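Local coordinates for YkuI protein (PDB 2BAS) that binds the second messenger cyclic di-GMP and is probably a phosphodiesterase of the EAL-domain family that cleaves it, at residues I31-I35 and E87-R91; S333-C339 and Y414-P420; R385-D391 and R403-P408. All coordinates share one frame; numbering follows the deposited sequence.

How the interactions relate
Interaction 1 belongs to the EAL domain, the part that in this family binds and hydrolyses cyclic di-GMP, whereas interactions 2 and 3 share the C-terminal signalling domain. The centre of interaction 1 lies about 67 Å from that of interaction 2 and about 63 Å from that of interaction 3, on the opposite side of the chain's centre. Interactions 2 and 3, by contrast, have centres about 10 Å apart and belong to one antiparallel sheet. They meet where strand 413-419 runs beside strand 401-409: Ile417 O lies 2.7 Å from Phe405 N, a probable hydrogen bond. In sequence, both segments of interaction 3 fall between the two segments of interaction 2.

Interaction 1: residues I31-I35 and E87-R91; sequences ILTNI and EVDNR
The guanidinium of Arg91 turns one face to Ile35, whose CG1 lies 4.0 Å above the plane, offset toward the rim, with the Ile35 carbonyl oxygen over a face as well. The contact packs the end of helix 28-33 and the residues just after it, in the EAL domain, a modified TIM barrel in this family, against helix 82-100. The closest approach to this flat group is Ile35 CG2 to Arg91 NH1, 3.4 Å. The bends at chi2 (70°) and chi3 (73°) curl the arginine chain round so that it reaches Ile35, while its NH2 forms a salt bridge with Asp36. With an alanine here, the charge of Asp36 would probably lose its mate and one flank of Ile35 its cover. From CG1, anti to the backbone N (chi1 -163°), the longer branch of Ile35 runs on to CD1, which meets the aliphatic stem of Glu87 at about a right angle. There Ile35 CD1 is 3.5 Å from Glu87 CG, with the carboxylate oxygen OE1 almost as near. Deeper in, Val88 also touches Phe74 and Phe75 of helix 72-75. Val88 CG2 takes Leu32 CD2 at 4.0 Å and Ile31 CG2 at 4.4 Å.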
loop_
_atom_site.group_PDB
_atom_site.type_symbol
_atom_site.label_atom_id
_atom_site.label_comp_id
_atom_site.label_asym_id
_atom_site.label_seq_id
_atom_site.Cartn_x
_atom_site.Cartn_y
_atom_site.Cartn_z
ATOM N N ILE A 31 34.996 -11.119 -24.859
ATOM C CA ILE A 31 34.930 -9.943 -23.995
ATOM C C ILE A 31 36.190 -9.780 -23.124
ATOM O O ILE A 31 36.762 -8.695 -23.055
ATOM C CB ILE A 31 33.635 -9.927 -23.121
ATOM C CG1 ILE A 31 32.389 -9.877 -24.014
ATOM C CG2 ILE A 31 33.639 -8.730 -22.160
ATOM C CD1 ILE A 31 31.083 -10.211 -23.316
ATOM N N LEU A 32 36.630 -10.854 -22.486
ATOM C CA LEU A 32 37.745 -10.778 -21.541
ATOM C C LEU A 32 39.103 -10.414 -22.134
ATOM O O LEU A 32 39.854 -9.657 -21.521
ATOM C CB LEU A 32 37.853 -12.067 -20.719
ATOM C CG LEU A 32 36.769 -12.222 -19.650
ATOM C CD1 LEU A 32 36.777 -13.636 -19.080
ATOM C CD2 LEU A 32 36.931 -11.182 -18.544
ATOM N N THR A 33 39.432 -10.951 -23.304
ATOM C CA THR A 33 40.703 -10.602 -23.924
ATOM C C THR A 33 40.644 -9.250 -24.646
ATOM O O THR A 33 41.681 -8.633 -24.900
ATOM C CB THR A 33 41.267 -11.728 -24.821
ATOM O OG1 THR A 33 40.234 -12.248 -25.663
ATOM C CG2 THR A 33 41.827 -12.861 -23.965
ATOM N N ASN A 34 39.438 -8.780 -24.954
ATOM C CA ASN A 34 39.262 -7.438 -25.521
ATOM C C ASN A 34 38.761 -6.433 -24.477
ATOM O O ASN A 34 38.031 -5.486 -24.798
ATOM C CB ASN A 34 38.326 -7.469 -26.734
ATOM C CG ASN A 34 38.934 -8.179 -27.916
ATOM O OD1 ASN A 34 39.911 -7.711 -28.498
ATOM N ND2 ASN A 34 38.354 -9.313 -28.288
ATOM N N ILE A 35 39.174 -6.639 -23.230
ATOM C CA ILE A 35 38.728 -5.805 -22.118
ATOM C C ILE A 35 38.913 -4.305 -22.370
ATOM O O ILE A 35 38.229 -3.489 -21.761
ATOM C CB ILE A 35 39.376 -6.257 -20.781
ATOM C CG1 ILE A 35 38.617 -5.680 -19.576
ATOM C CG2 ILE A 35 40.871 -5.941 -20.756
ATOM C CD1 ILE A 35 38.940 -6.373 -18.259
ATOM N N GLU A 87 36.133 -7.833 -12.822
ATOM C CA GLU A 87 37.154 -7.225 -13.685
ATOM C C GLU A 87 36.557 -6.312 -14.770
ATOM O O GLU A 87 37.071 -5.221 -15.035
ATOM C CB GLU A 87 38.037 -8.299 -14.330
ATOM C CG GLU A 87 39.259 -7.750 -15.077
ATOM C CD GLU A 87 40.154 -8.838 -15.664
ATOM O OE1 GLU A 87 41.122 -8.488 -16.379
ATOM O OE2 GLU A 87 39.903 -10.038 -15.413
ATOM N N VAL A 88 35.487 -6.773 -15.401
ATOM C CA VAL A 88 34.813 -5.997 -16.423
ATOM C C VAL A 88 34.064 -4.825 -15.774
ATOM O O VAL A 88 34.194 -3.681 -16.204
ATOM C CB VAL A 88 33.859 -6.885 -17.253
ATOM C CG1 VAL A 88 33.075 -6.057 -18.271
ATOM C CG2 VAL A 88 34.643 -7.984 -17.956
ATOM N N ASP A 89 33.301 -5.118 -14.728
ATOM C CA ASP A 89 32.530 -4.102 -14.015
ATOM C C ASP A 89 33.396 -2.924 -13.573
ATOM O O ASP A 89 33.044 -1.771 -13.803
ATOM C CB ASP A 89 31.829 -4.728 -12.814
ATOM C CG ASP A 89 30.793 -3.817 -12.196
ATOM O OD1 ASP A 89 29.954 -3.249 -12.950
ATOM O OD2 ASP A 89 30.819 -3.688 -10.944
ATOM N N ASN A 90 34.539 -3.224 -12.964
ATOM C CA ASN A 90 35.496 -2.201 -12.545
ATOM C C ASN A 90 36.001 -1.304 -13.686
ATOM O O ASN A 90 36.142 -0.091 -13.514
ATOM C CB ASN A 90 36.661 -2.828 -11.762
ATOM C CG ASN A 90 36.246 -3.309 -10.357
ATOM O OD1 ASN A 90 35.261 -2.839 -9.782
ATOM N ND2 ASN A 90 37.008 -4.246 -9.806
ATOM N N ARG A 91 36.255 -1.888 -14.850
ATOM C CA ARG A 91 36.690 -1.096 -15.992
ATOM C C ARG A 91 35.601 -0.091 -16.374
ATOM O O ARG A 91 35.861 1.111 -16.464
ATOM C CB ARG A 91 37.094 -1.987 -17.178
ATOM C CG ARG A 91 37.731 -1.242 -18.369
ATOM C CD ARG A 91 39.130 -0.720 -18.053
ATOM N NE ARG A 91 40.098 -1.808 -18.008
ATOM C CZ ARG A 91 40.884 -2.162 -19.023
ATOM N NH1 ARG A 91 41.728 -3.176 -18.884
ATOM N NH2 ARG A 91 40.831 -1.508 -20.176
#

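Interaction 2: residues S333-C339 and Y414-P420; sequences SFRIYMC and YLFIDLP
Arg335 NH2 is gripped by two carboxylates: it donates to Asp418 OD2 across the strands at 2.7 Å and also forms a salt bridge with Asp395. The carboxylate oxygen lies close to the guanidinium plane and accepts through its anti lone pair, but the two planes stand 76° apart, so the ends do not pair side by side. Glu397 takes NH1, which should leave the buried guanidinium well compensated. The other oxygen of the aspartate, Asp418 OD1, accepts from Thr404 OG1 and from a water that also lies 3.0 Å from Tyr337 OH.

Next along this face comes an aromatic pair. Phe416 CB sits over the Tyr337 ring, 3.9 Å from its centroid, a CH-pi contact. The two rings tilt only 18° from each other, yet their centroids stand 5.2 Å apart, an offset too large for much overlap. Tyr337 has CG between its backbone N and carbonyl carbon (chi1 63°), which brings the ring across to the phenylalanine. Cys339 SG then approaches Phe416 CE1 obliquely at 3.8 Å, a sulfur-aromatic contact.

The backbones form an antiparallel ladder. Tyr337 with Phe416 and Cys339 with Tyr414 are hydrogen-bonded pairs, the Phe416 N to Tyr337 O bond measuring 2.8 Å; Ile336 with Ile417 and selenomethionine Met338 with Leu415 are non-hydrogen-bonded. The latter four residues line the apolar face, where Ile336 CG2 meets Leu415 CD1 at 3.8 Å.

The pair is central in a six-stranded antiparallel sheet, consistent with a PAS-like fold. Strand 349-353 flanks 335-340 and strand 401-409 flanks 413-419, while helix 318-328 packs on the apolar face, Ala326 against Ile336, Phe321 against Met338 and Leu325 against Leu415.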
loop_
_atom_site.group_PDB
_atom_site.type_symbol
_atom_site.label_atom_id
_atom_site.label_comp_id
_atom_site.label_asym_id
_atom_site.label_seq_id
_atom_site.Cartn_x
_atom_site.Cartn_y
_atom_site.Cartn_z
ATOM N N SER A 333 -28.913 2.418 -6.395
ATOM C CA SER A 333 -28.329 1.793 -5.208
ATOM C C SER A 333 -28.647 0.303 -5.087
ATOM O O SER A 333 -29.501 -0.205 -5.793
ATOM C CB SER A 333 -28.684 2.572 -3.922
ATOM O OG SER A 333 -30.083 2.708 -3.720
ATOM N N PHE A 334 -27.937 -0.401 -4.210
ATOM C CA PHE A 334 -28.223 -1.828 -3.984
ATOM C C PHE A 334 -28.128 -2.153 -2.490
ATOM O O PHE A 334 -28.520 -3.224 -2.055
ATOM C CB PHE A 334 -27.324 -2.754 -4.834
ATOM C CG PHE A 334 -25.915 -2.874 -4.314
ATOM C CD1 PHE A 334 -25.546 -3.959 -3.517
ATOM C CD2 PHE A 334 -24.965 -1.903 -4.608
ATOM C CE1 PHE A 334 -24.251 -4.082 -3.026
ATOM C CE2 PHE A 334 -23.676 -2.003 -4.128
ATOM C CZ PHE A 334 -23.309 -3.094 -3.330
ATOM N N ARG A 335 -27.628 -1.213 -1.707
ATOM C CA ARG A 335 -27.628 -1.367 -0.243
ATOM C C ARG A 335 -27.745 -0.014 0.435
ATOM O O ARG A 335 -27.085 0.953 0.022
ATOM C CB ARG A 335 -26.382 -2.093 0.253
ATOM C CG ARG A 335 -26.557 -2.687 1.629
ATOM C CD ARG A 335 -25.250 -3.126 2.238
ATOM N NE ARG A 335 -24.760 -4.398 1.709
ATOM C CZ ARG A 335 -23.762 -4.517 0.835
ATOM N NH1 ARG A 335 -23.373 -5.723 0.441
ATOM N NH2 ARG A 335 -23.146 -3.437 0.368
ATOM N N ILE A 336 -28.618 0.050 1.443
ATOM C CA ILE A 336 -28.812 1.251 2.275
ATOM C C ILE A 336 -28.938 0.863 3.757
ATOM O O ILE A 336 -29.621 -0.115 4.080
ATOM C CB ILE A 336 -30.049 2.070 1.820
ATOM C CG1 ILE A 336 -29.955 2.368 0.323
ATOM C CG2 ILE A 336 -30.181 3.389 2.612
ATOM C CD1 ILE A 336 -31.122 3.160 -0.249
ATOM N N TYR A 337 -28.276 1.630 4.636
ATOM C CA TYR A 337 -28.311 1.441 6.095
ATOM C C TYR A 337 -27.862 2.722 6.822
ATOM O O TYR A 337 -27.248 3.600 6.202
ATOM C CB TYR A 337 -27.428 0.248 6.521
ATOM C CG TYR A 337 -25.945 0.411 6.221
ATOM C CD1 TYR A 337 -25.040 0.806 7.208
ATOM C CD2 TYR A 337 -25.460 0.185 4.950
ATOM C CE1 TYR A 337 -23.672 0.962 6.908
ATOM C CE2 TYR A 337 -24.127 0.338 4.641
ATOM C CZ TYR A 337 -23.231 0.720 5.609
ATOM O OH TYR A 337 -21.909 0.852 5.235
HETATM N N MSE A 338 -28.146 2.808 8.130
HETATM C CA MSE A 338 -27.798 3.960 8.979
HETATM C C MSE A 338 -26.964 3.587 10.206
HETATM O O MSE A 338 -27.176 2.528 10.799
HETATM C CB MSE A 338 -29.068 4.658 9.478
HETATM C CG MSE A 338 -29.699 5.650 8.525
HETATM SE SE MSE A 338 -31.572 6.068 9.004
HETATM C CE MSE A 338 -31.377 6.694 10.923
ATOM N N CYS A 339 -26.061 4.484 10.613
ATOM C CA CYS A 339 -25.205 4.285 11.792
ATOM C C CYS A 339 -25.138 5.543 12.662
ATOM O O CYS A 339 -25.384 6.645 12.161
ATOM C CB CYS A 339 -23.769 3.962 11.359
ATOM S SG CYS A 339 -23.524 2.504 10.330
ATOM N N TYR A 414 -26.220 8.796 10.546
ATOM C CA TYR A 414 -25.526 8.774 9.279
ATOM C C TYR A 414 -26.105 7.722 8.357
ATOM O O TYR A 414 -26.427 6.611 8.774
ATOM C CB TYR A 414 -24.004 8.620 9.492
ATOM C CG TYR A 414 -23.463 9.752 10.320
ATOM C CD1 TYR A 414 -23.384 9.650 11.705
ATOM C CD2 TYR A 414 -23.098 10.956 9.728
ATOM C CE1 TYR A 414 -22.935 10.718 12.485
ATOM C CE2 TYR A 414 -22.643 12.034 10.496
ATOM C CZ TYR A 414 -22.564 11.907 11.873
ATOM O OH TYR A 414 -22.106 12.968 12.633
ATOM N N LEU A 415 -26.232 8.110 7.094
ATOM C CA LEU A 415 -26.876 7.315 6.088
ATOM C C LEU A 415 -25.821 6.863 5.087
ATOM O O LEU A 415 -24.952 7.646 4.671
ATOM C CB LEU A 415 -27.946 8.167 5.414
ATOM C CG LEU A 415 -28.746 7.672 4.207
ATOM C CD1 LEU A 415 -29.747 6.583 4.598
ATOM C CD2 LEU A 415 -29.463 8.879 3.587
ATOM N N PHE A 416 -25.897 5.588 4.710
ATOM C CA PHE A 416 -24.951 5.045 3.765
ATOM C C PHE A 416 -25.709 4.394 2.627
ATOM O O PHE A 416 -26.640 3.601 2.850
ATOM C CB PHE A 416 -24.007 4.085 4.468
ATOM C CG PHE A 416 -23.239 4.724 5.581
ATOM C CD1 PHE A 416 -23.760 4.757 6.875
ATOM C CD2 PHE A 416 -22.019 5.332 5.332
ATOM C CE1 PHE A 416 -23.079 5.374 7.902
ATOM C CE2 PHE A 416 -21.324 5.945 6.345
ATOM C CZ PHE A 416 -21.845 5.966 7.633
ATOM N N ILE A 417 -25.347 4.795 1.409
ATOM C CA ILE A 417 -25.960 4.291 0.190
ATOM C C ILE A 417 -24.860 3.744 -0.713
ATOM O O ILE A 417 -24.018 4.502 -1.185
ATOM C CB ILE A 417 -26.684 5.403 -0.555
ATOM C CG1 ILE A 417 -27.759 6.044 0.330
ATOM C CG2 ILE A 417 -27.277 4.868 -1.820
ATOM C CD1 ILE A 417 -28.297 7.360 -0.222
ATOM N N ASP A 418 -24.859 2.433 -0.935
ATOM C CA ASP A 418 -23.862 1.791 -1.803
ATOM C C ASP A 418 -24.371 1.800 -3.231
ATOM O O ASP A 418 -25.525 1.464 -3.471
ATOM C CB ASP A 418 -23.578 0.354 -1.337
ATOM C CG ASP A 418 -22.893 0.296 0.039
ATOM O OD1 ASP A 418 -22.322 1.326 0.487
ATOM O OD2 ASP A 418 -22.924 -0.788 0.674
ATOM N N LEU A 419 -23.528 2.188 -4.181
ATOM C CA LEU A 419 -23.962 2.236 -5.587
ATOM C C LEU A 419 -23.424 1.027 -6.360
ATOM O O LEU A 419 -22.254 0.676 -6.224
ATOM C CB LEU A 419 -23.517 3.534 -6.285
ATOM C CG LEU A 419 -23.478 4.913 -5.621
ATOM C CD1 LEU A 419 -23.630 5.964 -6.694
ATOM C CD2 LEU A 419 -24.536 5.127 -4.573
ATOM N N PRO A 420 -24.272 0.396 -7.192
ATOM C CA PRO A 420 -23.811 -0.787 -7.912
ATOM C C PRO A 420 -22.886 -0.397 -9.045
ATOM O O PRO A 420 -22.925 0.746 -9.492
ATOM C CB PRO A 420 -25.108 -1.384 -8.461
ATOM C CG PRO A 420 -26.034 -0.224 -8.624
ATOM C CD PRO A 420 -25.664 0.755 -7.532
HETATM O O HOH W 1 -20.739 1.160 2.477
#

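Interaction 3: residues R385-D391 and R403-P408; sequences RKGFFSD and RTFSYP
Antiparallel strand pairing at one edge of the C-terminal domain's sheet joins Phe388 and Phe389 to Ser406 and Phe405. Phe388 with Ser406 is a hydrogen-bonded pair, for which Ser406 N donates to Phe388 O at 3.1 Å, nearly straight at the hydrogen (175°). Phe389 with Phe405 is the following non-hydrogen-bonded pair. One step on, Ser390 N gives a further backbone bond to Thr404 O, 2.8 Å long.

Past that point side chains take over the pairing. Ser390 OG accepts the N-H of Thr404 at 3.0 Å and itself donates to Asp391 O, two bonds that together probably fix the hydroxyl's rotation. Arg403 sends NE to Ser390 O at 3.2 Å; the acceptor lies near the guanidinium plane and the donor lies in the carbonyl plane. Ser390 is thus held through its N, its O and its hydroxyl.

The two strands, 388-394 and 401-409, are the arms of a beta hairpin whose first arm is the outermost strand of the sheet within this chain. On one face of the hairpin Phe389 CD1 comes 3.4 Å from Phe405 CD1, the rings steeply inclined at 81° with neither stacked on the other. CG of Phe405 is anti to its backbone N (chi1 -177°), a placement that carries the ring across to the neighbouring backbone, CE1 reaching Phe388 N at 3.4 Å. Phe299 of the long helix 271-311 meets both rings. On the opposite face Phe388 makes a cation-pi contact with Arg380 of helix 374-384. Where the outer chain leaves that helix, Pro408 CD rests 3.6 Å from Lys386 O. At the other end Asp391 reaches out of the subunit, forming salt bridges with Arg224 and Lys225 of the second subunit.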
loop_
_atom_site.group_PDB
_atom_site.type_symbol
_atom_site.label_atom_id
_atom_site.label_comp_id
_atom_site.label_asym_id
_atom_site.label_seq_id
_atom_site.Cartn_x
_atom_site.Cartn_y
_atom_site.Cartn_z
ATOM N N ARG A 385 -20.904 19.352 6.919
ATOM C CA ARG A 385 -22.375 19.313 6.861
ATOM C C ARG A 385 -22.929 18.978 5.477
ATOM O O ARG A 385 -24.046 19.381 5.136
ATOM C CB ARG A 385 -23.004 20.586 7.455
ATOM C CG ARG A 385 -23.007 20.582 8.982
ATOM C CD ARG A 385 -23.828 21.708 9.593
ATOM N NE ARG A 385 -23.080 22.957 9.738
ATOM C CZ ARG A 385 -23.596 24.082 10.230
ATOM N NH1 ARG A 385 -24.864 24.124 10.623
ATOM N NH2 ARG A 385 -22.846 25.173 10.333
ATOM N N LYS A 386 -22.131 18.250 4.691
ATOM C CA LYS A 386 -22.516 17.772 3.363
ATOM C C LYS A 386 -22.209 16.287 3.280
ATOM O O LYS A 386 -21.451 15.753 4.105
ATOM C CB LYS A 386 -21.711 18.473 2.262
ATOM C CG LYS A 386 -21.703 20.000 2.267
ATOM C CD LYS A 386 -22.835 20.622 1.430
ATOM C CE LYS A 386 -24.025 21.058 2.282
ATOM N NZ LYS A 386 -23.692 22.191 3.206
ATOM N N GLY A 387 -22.786 15.626 2.275
ATOM C CA GLY A 387 -22.498 14.224 1.984
ATOM C C GLY A 387 -21.404 14.140 0.933
ATOM O O GLY A 387 -20.898 15.185 0.508
ATOM N N PHE A 388 -21.035 12.916 0.515
ATOM C CA PHE A 388 -19.973 12.704 -0.506
ATOM C C PHE A 388 -19.676 11.246 -0.869
ATOM O O PHE A 388 -19.926 10.330 -0.080
ATOM C CB PHE A 388 -18.669 13.371 -0.088
ATOM C CG PHE A 388 -18.197 12.965 1.275
ATOM C CD1 PHE A 388 -17.593 11.729 1.475
ATOM C CD2 PHE A 388 -18.356 13.823 2.361
ATOM C CE1 PHE A 388 -17.163 11.352 2.736
ATOM C CE2 PHE A 388 -17.925 13.461 3.621
ATOM C CZ PHE A 388 -17.329 12.228 3.817
ATOM N N PHE A 389 -19.114 11.060 -2.069
ATOM C CA PHE A 389 -18.761 9.755 -2.600
ATOM C C PHE A 389 -17.461 9.250 -2.023
ATOM O O PHE A 389 -16.483 9.993 -1.923
ATOM C CB PHE A 389 -18.515 9.830 -4.120
ATOM C CG PHE A 389 -19.752 9.863 -4.966
ATOM C CD1 PHE A 389 -20.949 9.331 -4.523
ATOM C CD2 PHE A 389 -19.687 10.358 -6.259
ATOM C CE1 PHE A 389 -22.085 9.355 -5.327
ATOM C CE2 PHE A 389 -20.822 10.376 -7.080
ATOM C CZ PHE A 389 -22.025 9.876 -6.607
ATOM N N SER A 390 -17.410 7.964 -1.720
ATOM C CA SER A 390 -16.131 7.337 -1.431
ATOM C C SER A 390 -15.432 7.152 -2.769
ATOM O O SER A 390 -16.025 7.398 -3.826
ATOM C CB SER A 390 -16.345 5.972 -0.786
ATOM O OG SER A 390 -16.756 5.014 -1.742
ATOM N N ASP A 391 -14.181 6.717 -2.731
ATOM C CA ASP A 391 -13.485 6.292 -3.941
ATOM C C ASP A 391 -13.905 4.860 -4.298
ATOM O O ASP A 391 -14.667 4.246 -3.559
ATOM C CB ASP A 391 -11.967 6.367 -3.755
ATOM C CG ASP A 391 -11.483 5.609 -2.538
ATOM O OD1 ASP A 391 -12.076 5.766 -1.438
ATOM O OD2 ASP A 391 -10.480 4.892 -2.667
ATOM N N ARG A 403 -19.041 2.279 -5.202
ATOM C CA ARG A 403 -18.800 3.511 -4.456
ATOM C C ARG A 403 -19.929 3.631 -3.446
ATOM O O ARG A 403 -21.053 3.223 -3.731
ATOM C CB ARG A 403 -18.779 4.731 -5.380
ATOM C CG ARG A 403 -17.428 5.006 -6.062
ATOM C CD ARG A 403 -17.505 6.242 -6.988
ATOM N NE ARG A 403 -16.276 7.042 -6.975
ATOM C CZ ARG A 403 -15.462 7.192 -8.011
ATOM N NH1 ARG A 403 -15.725 6.597 -9.151
ATOM N NH2 ARG A 403 -14.381 7.943 -7.914
ATOM N N THR A 404 -19.617 4.157 -2.268
ATOM C CA THR A 404 -20.580 4.384 -1.185
ATOM C C THR A 404 -20.774 5.884 -1.069
ATOM O O THR A 404 -19.800 6.634 -1.145
ATOM C CB THR A 404 -20.032 3.896 0.184
ATOM O OG1 THR A 404 -19.804 2.483 0.158
ATOM C CG2 THR A 404 -21.001 4.243 1.360
ATOM N N PHE A 405 -22.020 6.315 -0.879
ATOM C CA PHE A 405 -22.336 7.722 -0.639
ATOM C C PHE A 405 -22.784 7.951 0.814
ATOM O O PHE A 405 -23.744 7.322 1.256
ATOM C CB PHE A 405 -23.410 8.212 -1.603
ATOM C CG PHE A 405 -23.717 9.662 -1.453
ATOM C CD1 PHE A 405 -22.954 10.620 -2.121
ATOM C CD2 PHE A 405 -24.744 10.086 -0.612
ATOM C CE1 PHE A 405 -23.223 11.971 -1.972
ATOM C CE2 PHE A 405 -25.018 11.451 -0.458
ATOM C CZ PHE A 405 -24.256 12.389 -1.133
ATOM N N SER A 406 -22.090 8.852 1.520
ATOM C CA SER A 406 -22.319 9.169 2.946
ATOM C C SER A 406 -23.067 10.475 3.129
ATOM O O SER A 406 -22.627 11.507 2.638
ATOM C CB SER A 406 -20.989 9.358 3.671
ATOM O OG SER A 406 -20.182 8.228 3.522
ATOM N N TYR A 407 -24.152 10.436 3.891
ATOM C CA TYR A 407 -25.011 11.591 4.070
ATOM C C TYR A 407 -25.280 11.848 5.555
ATOM O O TYR A 407 -25.645 10.922 6.275
ATOM C CB TYR A 407 -26.320 11.359 3.318
ATOM C CG TYR A 407 -27.306 12.485 3.434
ATOM C CD1 TYR A 407 -27.299 13.534 2.522
ATOM C CD2 TYR A 407 -28.258 12.507 4.449
ATOM C CE1 TYR A 407 -28.204 14.575 2.620
ATOM C CE2 TYR A 407 -29.188 13.557 4.552
ATOM C CZ TYR A 407 -29.146 14.579 3.639
ATOM O OH TYR A 407 -30.042 15.620 3.724
ATOM N N PRO A 408 -25.067 13.096 6.024
ATOM C CA PRO A 408 -25.395 13.438 7.409
ATOM C C PRO A 408 -26.865 13.831 7.590
ATOM O O PRO A 408 -27.377 14.683 6.866
ATOM C CB PRO A 408 -24.476 14.636 7.707
ATOM C CG PRO A 408 -24.202 15.266 6.389
ATOM C CD PRO A 408 -24.476 14.239 5.301
#